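Local coordinates for cation efflux system protein cusF (Escherichia coli, PDB 3E6Z) that binds one copper ion per polypeptide and acts as a periplasmic metallochaperone in the Cus efflux system that gives resistance to copper and silver, at residues Thr11-Gly16 with Gly57-Phe62; Lys23-His28 with Thr40-Ile45; Thr49-Ile54 with Gln74-Ser79. The protein carries 1 engineered substitution. One frame throughout, in Å; residues are numbered along the deposited sequence.

Contact 1 (Thr11-Gly16 with Gly57-Phe62); sequences TGVVKG and GDKVAF
Val14 and Val60 meet on the buried face where strand segment Thr11-Gly16 runs antiparallel to strand residues 59-62, with Gly57 and Asp58 in the turn before them. Their side chains cross at about a right angle. The contact runs from Val14 CG2 to Val60 CG1 at 3.6 Å. Val14 CG2 lies beside its own backbone N because CG1 takes the place anti to that N (chi1 175°). Phe62 closes the same face further along. Gly12 N lies at the edge of the Phe62 ring, near its plane, and Phe62 CE1 comes 3.8 Å from Thr11 C. Gly12 adds no side chain there, and the ring lies close against the backbone. Ile76 also packs on Val60, and Phe43 meets Phe62 edge to face.

The backbone is held by four hydrogen bonds. Gly12 and Val60 form a hydrogen-bonded pair, with Val60 N to Gly12 O at 2.8 Å and a return bond from Gly12 N to Val60 O. Val14 N donates to Asp58 O, and Gly57 N to Val14 O at 2.7 Å.

The other face is looser. Thr11, Val13, Lys59 and Ala61 point there, and Thr11 and Lys59 are exposed. Thr11 CG2 is 4.5 Å from Ala61 CB. Thr11 OG1 turns to Asp29 instead.

Val13 with Lys59 and Thr11 with Ala61 are the non-hydrogen-bonded pairs of this ladder. It joins strands 8-18 and 59-67 in the antiparallel beta-barrel of an OB-fold.

Contact 2 (Lys23-His28 with Thr40-Ile45); sequences KITIHH and TMRFTI. With CU (copper (II) ion), chain B; ACT (acetate ion), chain C.
Lys23 lays its aliphatic chain over one face of the Arg42 guanidinium, with Lys23 CG 3.5 Å from Arg42 NH1. The two belong to the antiparallel beta hairpin of strands 23-28 and 39-44 in this OB-fold barrel. Lys23 bends at chi2 (-70°), which carries NZ alongside Thr44. There NZ donates to Thr44 OG1 at 2.9 Å and to one oxygen of an acetate, probably from the crystallisation liquor. Arg42 NE donates to the other acetate oxygen, at the guanidinium edge, so the anion bridges two positive side chains. Arg42 NH2 also donates to a water that is hydrogen-bonded to Thr25 OG1.

His27 ND1 and Thr40 OG1 share a hydrogen bond of 2.7 Å. His27 CG stands anti to the backbone N (chi1 -175°), and Thr40 OG1 lies at the ring edge, near its plane.

Ile24, Ile26 and Phe43 point to the opposite, buried face. Ile26 CD1 lies 3.7 Å from Phe43 CD2, and the two side chains cross at about a right angle. Ile24 packs likewise on Ile45. Paired backbone bonds join Ile24 with Phe43 and Ile26 with Met41.

At the far end the hairpin holds the copper(II) ion, with Met39 as the third protein ligand. Met41 SD sits at the His28 ring edge, in plane. His28 NE2 binds the copper at 2.0 Å, and Met41 SD binds it at 2.3 Å.

Contact 3 (Thr49-Ile54 with Gln74-Ser79); sequences TKMSEI and QDIKVS
Lys50 and Gln74 open the backbone contact between the irregular segment Thr49-Ile54 and strand residues of Gln74-Ser79. Lys50 N donates to Gln74 O at 2.9 Å. Ile76 N then reaches Lys50 O at 3.3 Å. A weak bond from Ser52 N to Ile76 O follows. The two segments run in nearly the same direction, yet a single backbone bridge, Lys50 with Asp75, joins the irregular segment to the outermost strand of the OB-fold barrel. On that strand Gln74 and Asp75 both face Asn63 in a classic beta bulge.

Water completes the polar part. One water donates to Lys50 O and to Ile76 O. Lys50 O therefore accepts from both this water and Ile76 N. A second water accepts from Val78 N at 2.9 Å and donates to Glu53 O. It links the backbones where the segments draw apart.

Apolar contacts centre on Ile76. Met51 lies beside it, pointing the same way, with SD 3.7 Å from Ile76 CG2. Ile76 CG1 extends anti to the backbone N (chi1 -179°), and its CD1 meets Ile54 CD1 at 4.0 Å. Those two side chains cross at about a right angle. Ile54 also slides past Val78 in the opposite direction, with CG2 atoms 4.2 Å apart.

Some polar ends turn elsewhere. Asp75 OD1 is hydrogen-bonded to Asn63 ND2. Thr49 OG1 is tied to Leu73 O and Thr46 N.

The segment Thr49-Ile54 lies in the connection from strand 39-44 to strand 59-67 and runs beside the edge strand 70-78. Ile54 reaches Val60 and Ile24, while Ile76 reaches Phe62 of strand 59-67 and Ile26 of strand 23-28.

All three contacts belong to one OB-fold barrel with strand order 39-44, 23-28, 8-18, 59-67, 70-78. The centres of contacts 1 and 2 are about 9 Å apart, those of contacts 1 and 3 about 10 Å, and those of contacts 2 and 3 about 12 Å. Strands 8-18 and 23-28 join contact 1 to contact 2, and strands 59-67 and 70-78 join contact 1 to contact 3. Contacts 2 and 3 touch through isoleucine side chains. Along the chain, contact 2 is nested inside the loop closed by contact 1, contact 3 follows contact 2, and contacts 1 and 3 interleave. Together they tie up one small barrel, with the copper site at one end of contact 2.

Contact 1 (Thr11-Gly16 with Gly57-Phe62)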
loop_
_atom_site.group_PDB
_atom_site.type_symbol
_atom_site.label_atom_id
_atom_site.label_comp_id
_atom_site.label_asym_id
_atom_site.label_seq_id
_atom_site.Cartn_x
_atom_site.Cartn_y
_atom_site.Cartn_z
ATOM N N THR A 11 -1.178 7.159 1.447
ATOM C CA THR A 11 -0.810 7.116 2.862
ATOM C C THR A 11 -1.864 6.368 3.636
ATOM O O THR A 11 -2.960 6.128 3.144
ATOM C CB THR A 11 -0.638 8.606 3.423
ATOM O OG1 THR A 11 -1.867 9.349 3.246
ATOM C CG2 THR A 11 0.474 9.405 2.770
ATOM N N GLY A 12 -1.503 5.931 4.854
ATOM C CA GLY A 12 -2.501 5.217 5.663
ATOM C C GLY A 12 -1.903 4.791 7.005
ATOM O O GLY A 12 -0.844 5.266 7.342
ATOM N N VAL A 13 -2.646 3.880 7.612
ATOM C CA VAL A 13 -2.207 3.349 8.919
ATOM C C VAL A 13 -2.164 1.804 8.768
ATOM O O VAL A 13 -3.116 1.175 8.314
ATOM C CB VAL A 13 -3.190 3.726 10.049
ATOM C CG1 VAL A 13 -2.768 3.015 11.386
ATOM C CG2 VAL A 13 -3.144 5.285 10.223
ATOM N N VAL A 14 -1.073 1.220 9.211
ATOM C CA VAL A 14 -0.870 -0.230 9.167
ATOM C C VAL A 14 -1.810 -0.876 10.238
ATOM O O VAL A 14 -1.736 -0.522 11.444
ATOM C CB VAL A 14 0.527 -0.625 9.447
ATOM C CG1 VAL A 14 0.711 -2.139 9.514
ATOM C CG2 VAL A 14 1.474 0.042 8.392
ATOM N N LYS A 15 -2.640 -1.852 9.841
ATOM C CA LYS A 15 -3.463 -2.521 10.808
ATOM C C LYS A 15 -3.075 -3.954 11.048
ATOM O O LYS A 15 -3.332 -4.464 12.133
ATOM C CB LYS A 15 -4.871 -2.304 10.365
ATOM C CG LYS A 15 -5.297 -0.845 10.336
ATOM C CD LYS A 15 -5.283 -0.213 11.693
ATOM C CE LYS A 15 -6.233 -0.889 12.735
ATOM N NZ LYS A 15 -6.179 -0.186 14.040
ATOM N N GLY A 16 -2.362 -4.601 10.103
ATOM C CA GLY A 16 -1.877 -5.921 10.302
ATOM C C GLY A 16 -0.650 -6.189 9.417
ATOM O O GLY A 16 -0.605 -5.631 8.275
ATOM N N GLY A 57 -0.321 0.238 13.652
ATOM C CA GLY A 57 -0.560 1.610 14.106
ATOM C C GLY A 57 0.321 2.683 13.520
ATOM O O GLY A 57 0.006 3.874 13.612
ATOM N N ASP A 58 1.379 2.311 12.751
ATOM C CA ASP A 58 2.220 3.329 12.153
ATOM C C ASP A 58 1.481 4.008 11.002
ATOM O O ASP A 58 0.770 3.313 10.147
ATOM C CB ASP A 58 3.484 2.740 11.533
ATOM C CG ASP A 58 4.568 2.387 12.526
ATOM O OD1 ASP A 58 4.486 2.782 13.725
ATOM O OD2 ASP A 58 5.522 1.653 12.109
ATOM N N LYS A 59 1.442 5.306 10.935
ATOM C CA LYS A 59 1.086 5.993 9.701
ATOM C C LYS A 59 2.260 5.683 8.718
ATOM O O LYS A 59 3.386 5.737 9.077
ATOM C CB LYS A 59 1.018 7.504 9.973
ATOM C CG LYS A 59 0.165 7.961 11.017
ATOM C CD LYS A 59 0.131 9.532 11.201
ATOM C CE LYS A 59 -0.823 9.848 12.304
ATOM N NZ LYS A 59 -0.979 11.252 12.543
ATOM N N VAL A 60 1.955 5.434 7.448
ATOM C CA VAL A 60 2.872 5.081 6.359
ATOM C C VAL A 60 2.558 5.824 5.092
ATOM O O VAL A 60 1.440 6.204 4.838
ATOM C CB VAL A 60 2.882 3.534 6.121
ATOM C CG1 VAL A 60 3.558 2.776 7.275
ATOM C CG2 VAL A 60 1.434 3.054 5.895
ATOM N N ALA A 61 3.636 5.951 4.290
ATOM C CA ALA A 61 3.544 6.387 2.874
ATOM C C ALA A 61 4.012 5.166 2.040
ATOM O O ALA A 61 4.994 4.536 2.343
ATOM C CB ALA A 61 4.522 7.551 2.658
ATOM N N PHE A 62 3.234 4.859 0.980
ATOM C CA PHE A 62 3.547 3.671 0.255
ATOM C C PHE A 62 3.078 3.881 -1.153
ATOM O O PHE A 62 2.284 4.717 -1.508
ATOM C CB PHE A 62 2.935 2.384 0.918
ATOM C CG PHE A 62 1.450 2.422 1.011
ATOM C CD1 PHE A 62 0.748 3.166 2.035
ATOM C CD2 PHE A 62 0.633 1.656 0.098
ATOM C CE1 PHE A 62 -0.611 3.154 2.076
ATOM C CE2 PHE A 62 -0.702 1.613 0.206
ATOM C CZ PHE A 62 -1.390 2.339 1.209
#

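Contact 2 (Lys23-His28 with Thr40-Ile45)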
loop_
_atom_site.group_PDB
_atom_site.type_symbol
_atom_site.label_atom_id
_atom_site.label_comp_id
_atom_site.label_asym_id
_atom_site.label_seq_id
_atom_site.Cartn_x
_atom_site.Cartn_y
_atom_site.Cartn_z
ATOM N N LYS A 23 1.522 -10.231 3.557
ATOM C CA LYS A 23 0.392 -9.338 3.384
ATOM C C LYS A 23 0.441 -8.252 4.485
ATOM O O LYS A 23 0.530 -8.587 5.669
ATOM C CB LYS A 23 -0.933 -10.077 3.449
ATOM C CG LYS A 23 -1.146 -11.139 2.388
ATOM C CD LYS A 23 -1.352 -10.606 0.986
ATOM C CE LYS A 23 -1.418 -11.757 0.019
ATOM N NZ LYS A 23 -1.864 -11.315 -1.366
ATOM N N ILE A 24 0.336 -7.028 4.076
ATOM C CA ILE A 24 0.208 -5.897 5.010
ATOM C C ILE A 24 -1.196 -5.363 4.780
ATOM O O ILE A 24 -1.557 -4.923 3.676
ATOM C CB ILE A 24 1.226 -4.816 4.711
ATOM C CG1 ILE A 24 2.664 -5.380 4.778
ATOM C CG2 ILE A 24 1.085 -3.654 5.820
ATOM C CD1 ILE A 24 3.663 -4.422 4.466
ATOM N N THR A 25 -2.041 -5.368 5.863
ATOM C CA THR A 25 -3.363 -4.814 5.806
ATOM C C THR A 25 -3.266 -3.317 6.246
ATOM O O THR A 25 -2.756 -3.053 7.362
ATOM C CB THR A 25 -4.313 -5.602 6.716
ATOM O OG1 THR A 25 -4.332 -6.952 6.249
ATOM C CG2 THR A 25 -5.702 -5.092 6.715
ATOM N N ILE A 26 -3.673 -2.424 5.365
ATOM C CA ILE A 26 -3.536 -0.976 5.569
ATOM C C ILE A 26 -4.855 -0.325 5.415
ATOM O O ILE A 26 -5.595 -0.569 4.427
ATOM C CB ILE A 26 -2.519 -0.338 4.558
ATOM C CG1 ILE A 26 -1.186 -1.050 4.676
ATOM C CG2 ILE A 26 -2.414 1.218 4.782
ATOM C CD1 ILE A 26 -0.113 -0.543 3.611
ATOM N N HIS A 27 -5.190 0.598 6.394
ATOM C CA HIS A 27 -6.365 1.424 6.202
ATOM C C HIS A 27 -5.861 2.758 5.618
ATOM O O HIS A 27 -5.162 3.563 6.264
ATOM C CB HIS A 27 -7.066 1.643 7.557
ATOM C CG HIS A 27 -8.342 2.396 7.376
ATOM N ND1 HIS A 27 -9.373 1.837 6.684
ATOM C CD2 HIS A 27 -8.709 3.670 7.749
ATOM C CE1 HIS A 27 -10.349 2.742 6.645
ATOM N NE2 HIS A 27 -9.972 3.855 7.264
ATOM N N HIS A 28 -6.064 2.902 4.276
ATOM C CA HIS A 28 -5.502 4.029 3.553
ATOM C C HIS A 28 -6.427 5.278 3.588
ATOM O O HIS A 28 -7.655 5.130 3.672
ATOM C CB HIS A 28 -5.092 3.630 2.106
ATOM C CG HIS A 28 -6.242 3.351 1.157
ATOM N ND1 HIS A 28 -7.109 4.303 0.717
ATOM C CD2 HIS A 28 -6.576 2.234 0.436
ATOM C CE1 HIS A 28 -7.942 3.790 -0.219
ATOM N NE2 HIS A 28 -7.646 2.501 -0.424
ATOM N N THR A 40 -9.886 -0.084 3.958
ATOM C CA THR A 40 -8.920 -1.079 4.448
ATOM C C THR A 40 -8.706 -2.066 3.315
ATOM O O THR A 40 -9.661 -2.691 2.789
ATOM C CB THR A 40 -9.473 -1.835 5.703
ATOM O OG1 THR A 40 -9.673 -0.888 6.767
ATOM C CG2 THR A 40 -8.592 -2.977 6.116
ATOM N N MET A 41 -7.432 -2.266 2.940
ATOM C CA MET A 41 -7.066 -3.128 1.825
ATOM C C MET A 41 -5.852 -3.959 2.223
ATOM O O MET A 41 -5.053 -3.550 3.084
ATOM C CB MET A 41 -6.759 -2.357 0.504
ATOM C CG MET A 41 -7.844 -1.392 0.102
ATOM S SD MET A 41 -7.569 -0.663 -1.492
ATOM C CE MET A 41 -8.223 -1.890 -2.617
ATOM N N ARG A 42 -5.687 -5.108 1.519
ATOM C CA ARG A 42 -4.526 -5.961 1.683
ATOM C C ARG A 42 -3.491 -5.658 0.614
ATOM O O ARG A 42 -3.826 -5.661 -0.628
ATOM C CB ARG A 42 -4.901 -7.447 1.553
ATOM C CG ARG A 42 -5.774 -7.921 2.683
ATOM C CD ARG A 42 -6.539 -9.217 2.338
ATOM N NE ARG A 42 -5.733 -10.406 2.031
ATOM C CZ ARG A 42 -5.175 -11.217 2.925
ATOM N NH1 ARG A 42 -4.475 -12.267 2.527
ATOM N NH2 ARG A 42 -5.220 -10.985 4.235
ATOM N N PHE A 43 -2.272 -5.432 1.003
ATOM C CA PHE A 43 -1.134 -5.118 0.095
ATOM C C PHE A 43 -0.107 -6.199 0.247
ATOM O O PHE A 43 0.154 -6.765 1.305
ATOM C CB PHE A 43 -0.549 -3.734 0.453
ATOM C CG PHE A 43 -1.524 -2.620 0.223
ATOM C CD1 PHE A 43 -1.614 -2.034 -1.075
ATOM C CD2 PHE A 43 -2.461 -2.201 1.234
ATOM C CE1 PHE A 43 -2.592 -1.166 -1.398
ATOM C CE2 PHE A 43 -3.388 -1.243 0.916
ATOM C CZ PHE A 43 -3.498 -0.696 -0.365
ATOM N N THR A 44 0.484 -6.550 -0.924
ATOM C CA THR A 44 1.373 -7.702 -1.008
ATOM C C THR A 44 2.829 -7.300 -1.028
ATOM O O THR A 44 3.233 -6.447 -1.816
ATOM C CB THR A 44 1.026 -8.522 -2.271
ATOM O OG1 THR A 44 -0.313 -8.973 -2.194
ATOM C CG2 THR A 44 1.944 -9.738 -2.439
ATOM N N ILE A 45 3.638 -7.934 -0.165
ATOM C CA ILE A 45 5.073 -7.755 -0.151
ATOM C C ILE A 45 5.632 -8.780 -1.141
ATOM O O ILE A 45 5.388 -9.981 -1.050
ATOM C CB ILE A 45 5.662 -8.078 1.239
ATOM C CG1 ILE A 45 4.993 -7.260 2.341
ATOM C CG2 ILE A 45 7.182 -7.907 1.209
ATOM C CD1 ILE A 45 5.329 -7.809 3.723
HETATM CU CU CU B . -8.612 1.395 -1.750
HETATM C C ACT C . -5.261 -9.548 -1.531
HETATM O O ACT C . -4.057 -9.592 -1.645
HETATM O OXT ACT C . -5.891 -10.456 -0.871
HETATM C CH3 ACT C . -5.978 -8.426 -2.137
HETATM O O HOH W 1 -6.370 -8.759 5.849
#

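Contact 3 (Thr49-Ile54 with Gln74-Ser79)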
loop_
_atom_site.group_PDB
_atom_site.type_symbol
_atom_site.label_atom_id
_atom_site.label_comp_id
_atom_site.label_asym_id
_atom_site.label_seq_id
_atom_site.Cartn_x
_atom_site.Cartn_y
_atom_site.Cartn_z
ATOM N N THR A 49 9.634 -5.404 -3.378
ATOM C CA THR A 49 9.205 -4.331 -2.521
ATOM C C THR A 49 10.427 -3.794 -1.745
ATOM O O THR A 49 11.180 -4.606 -1.122
ATOM C CB THR A 49 8.189 -4.849 -1.449
ATOM O OG1 THR A 49 7.060 -5.466 -2.129
ATOM C CG2 THR A 49 7.693 -3.737 -0.515
ATOM N N LYS A 50 10.584 -2.469 -1.702
ATOM C CA LYS A 50 11.537 -1.835 -0.791
ATOM C C LYS A 50 10.860 -1.542 0.536
ATOM O O LYS A 50 10.147 -0.620 0.682
ATOM C CB LYS A 50 12.130 -0.571 -1.438
ATOM C CG LYS A 50 12.878 -0.935 -2.705
ATOM C CD LYS A 50 14.111 -1.837 -2.450
ATOM C CE LYS A 50 15.123 -1.961 -3.647
ATOM N NZ LYS A 50 14.881 -3.125 -4.569
ATOM N N MET A 51 11.071 -2.498 1.439
ATOM C CA MET A 51 10.533 -2.427 2.750
ATOM C C MET A 51 11.333 -1.492 3.662
ATOM O O MET A 51 12.530 -1.312 3.494
ATOM C CB MET A 51 10.613 -3.829 3.382
ATOM C CG MET A 51 9.566 -4.768 2.818
ATOM S SD MET A 51 7.833 -4.322 3.202
ATOM C CE MET A 51 7.802 -4.768 4.894
ATOM N N SER A 52 10.674 -0.671 4.525
ATOM C CA SER A 52 11.292 -0.063 5.692
ATOM C C SER A 52 10.648 -0.727 6.994
ATOM O O SER A 52 9.723 -1.566 6.991
ATOM C CB SER A 52 11.259 1.519 5.578
ATOM O OG SER A 52 12.026 1.939 4.432
ATOM N N GLU A 53 11.219 -0.413 8.139
ATOM C CA GLU A 53 10.664 -0.926 9.414
ATOM C C GLU A 53 9.330 -0.200 9.734
ATOM O O GLU A 53 9.236 1.007 9.784
ATOM C CB GLU A 53 11.652 -0.942 10.593
ATOM C CG GLU A 53 10.999 -1.264 11.907
ATOM C CD GLU A 53 11.960 -1.534 13.052
ATOM O OE1 GLU A 53 13.180 -1.800 12.854
ATOM O OE2 GLU A 53 11.445 -1.487 14.174
ATOM N N ILE A 54 8.362 -1.099 9.880
ATOM C CA ILE A 54 6.967 -0.682 10.207
ATOM C C ILE A 54 6.356 -1.629 11.254
ATOM O O ILE A 54 6.802 -2.755 11.474
ATOM C CB ILE A 54 6.097 -0.662 8.945
ATOM C CG1 ILE A 54 6.133 -2.046 8.278
ATOM C CG2 ILE A 54 6.572 0.469 7.972
ATOM C CD1 ILE A 54 4.975 -2.281 7.255
ATOM N N GLN A 74 5.431 -1.419 -4.092
ATOM C CA GLN A 74 6.718 -0.956 -4.540
ATOM C C GLN A 74 7.616 -0.614 -3.332
ATOM O O GLN A 74 8.809 -0.941 -3.351
ATOM C CB GLN A 74 6.570 0.317 -5.406
ATOM C CG GLN A 74 5.678 0.172 -6.685
ATOM C CD GLN A 74 6.411 -0.640 -7.770
ATOM O OE1 GLN A 74 6.412 -1.877 -7.704
ATOM N NE2 GLN A 74 7.033 0.068 -8.694
ATOM N N ASP A 75 7.022 0.068 -2.338
ATOM C CA ASP A 75 7.827 0.555 -1.193
ATOM C C ASP A 75 6.825 0.948 -0.114
ATOM O O ASP A 75 5.645 1.182 -0.380
ATOM C CB ASP A 75 8.733 1.709 -1.613
ATOM C CG ASP A 75 7.961 2.830 -2.323
ATOM O OD1 ASP A 75 7.087 3.460 -1.698
ATOM O OD2 ASP A 75 8.092 2.911 -3.575
ATOM N N ILE A 76 7.336 1.034 1.119
ATOM C CA ILE A 76 6.517 1.486 2.247
ATOM C C ILE A 76 7.515 1.946 3.256
ATOM O O ILE A 76 8.526 1.373 3.519
ATOM C CB ILE A 76 5.605 0.301 2.775
ATOM C CG1 ILE A 76 4.738 0.826 3.953
ATOM C CG2 ILE A 76 6.389 -0.948 3.164
ATOM C CD1 ILE A 76 3.597 -0.064 4.216
ATOM N N LYS A 77 7.143 3.068 3.928
ATOM C CA LYS A 77 7.944 3.664 4.949
ATOM C C LYS A 77 7.033 4.336 5.903
ATOM O O LYS A 77 5.987 4.783 5.549
ATOM C CB LYS A 77 8.921 4.727 4.465
ATOM C CG LYS A 77 8.368 5.918 3.894
ATOM C CD LYS A 77 9.546 6.935 3.720
ATOM C CE LYS A 77 9.186 8.442 3.921
ATOM N NZ LYS A 77 8.253 9.027 4.921
ATOM N N VAL A 78 7.503 4.560 7.155
ATOM C CA VAL A 78 6.724 5.402 8.117
ATOM C C VAL A 78 6.732 6.859 7.589
ATOM O O VAL A 78 7.716 7.347 7.051
ATOM C CB VAL A 78 7.401 5.369 9.527
ATOM C CG1 VAL A 78 6.831 6.543 10.444
ATOM C CG2 VAL A 78 7.156 4.022 10.117
ATOM N N SER A 79 5.580 7.506 7.739
ATOM C CA SER A 79 5.434 8.909 7.337
ATOM C C SER A 79 4.843 9.726 8.473
ATOM O O SER A 79 4.374 9.198 9.448
ATOM C CB SER A 79 4.629 9.017 6.102
ATOM O OG SER A 79 3.368 8.613 6.338
HETATM O O HOH W 2 11.212 1.788 1.735
HETATM O O HOH W 3 9.928 3.265 8.003
#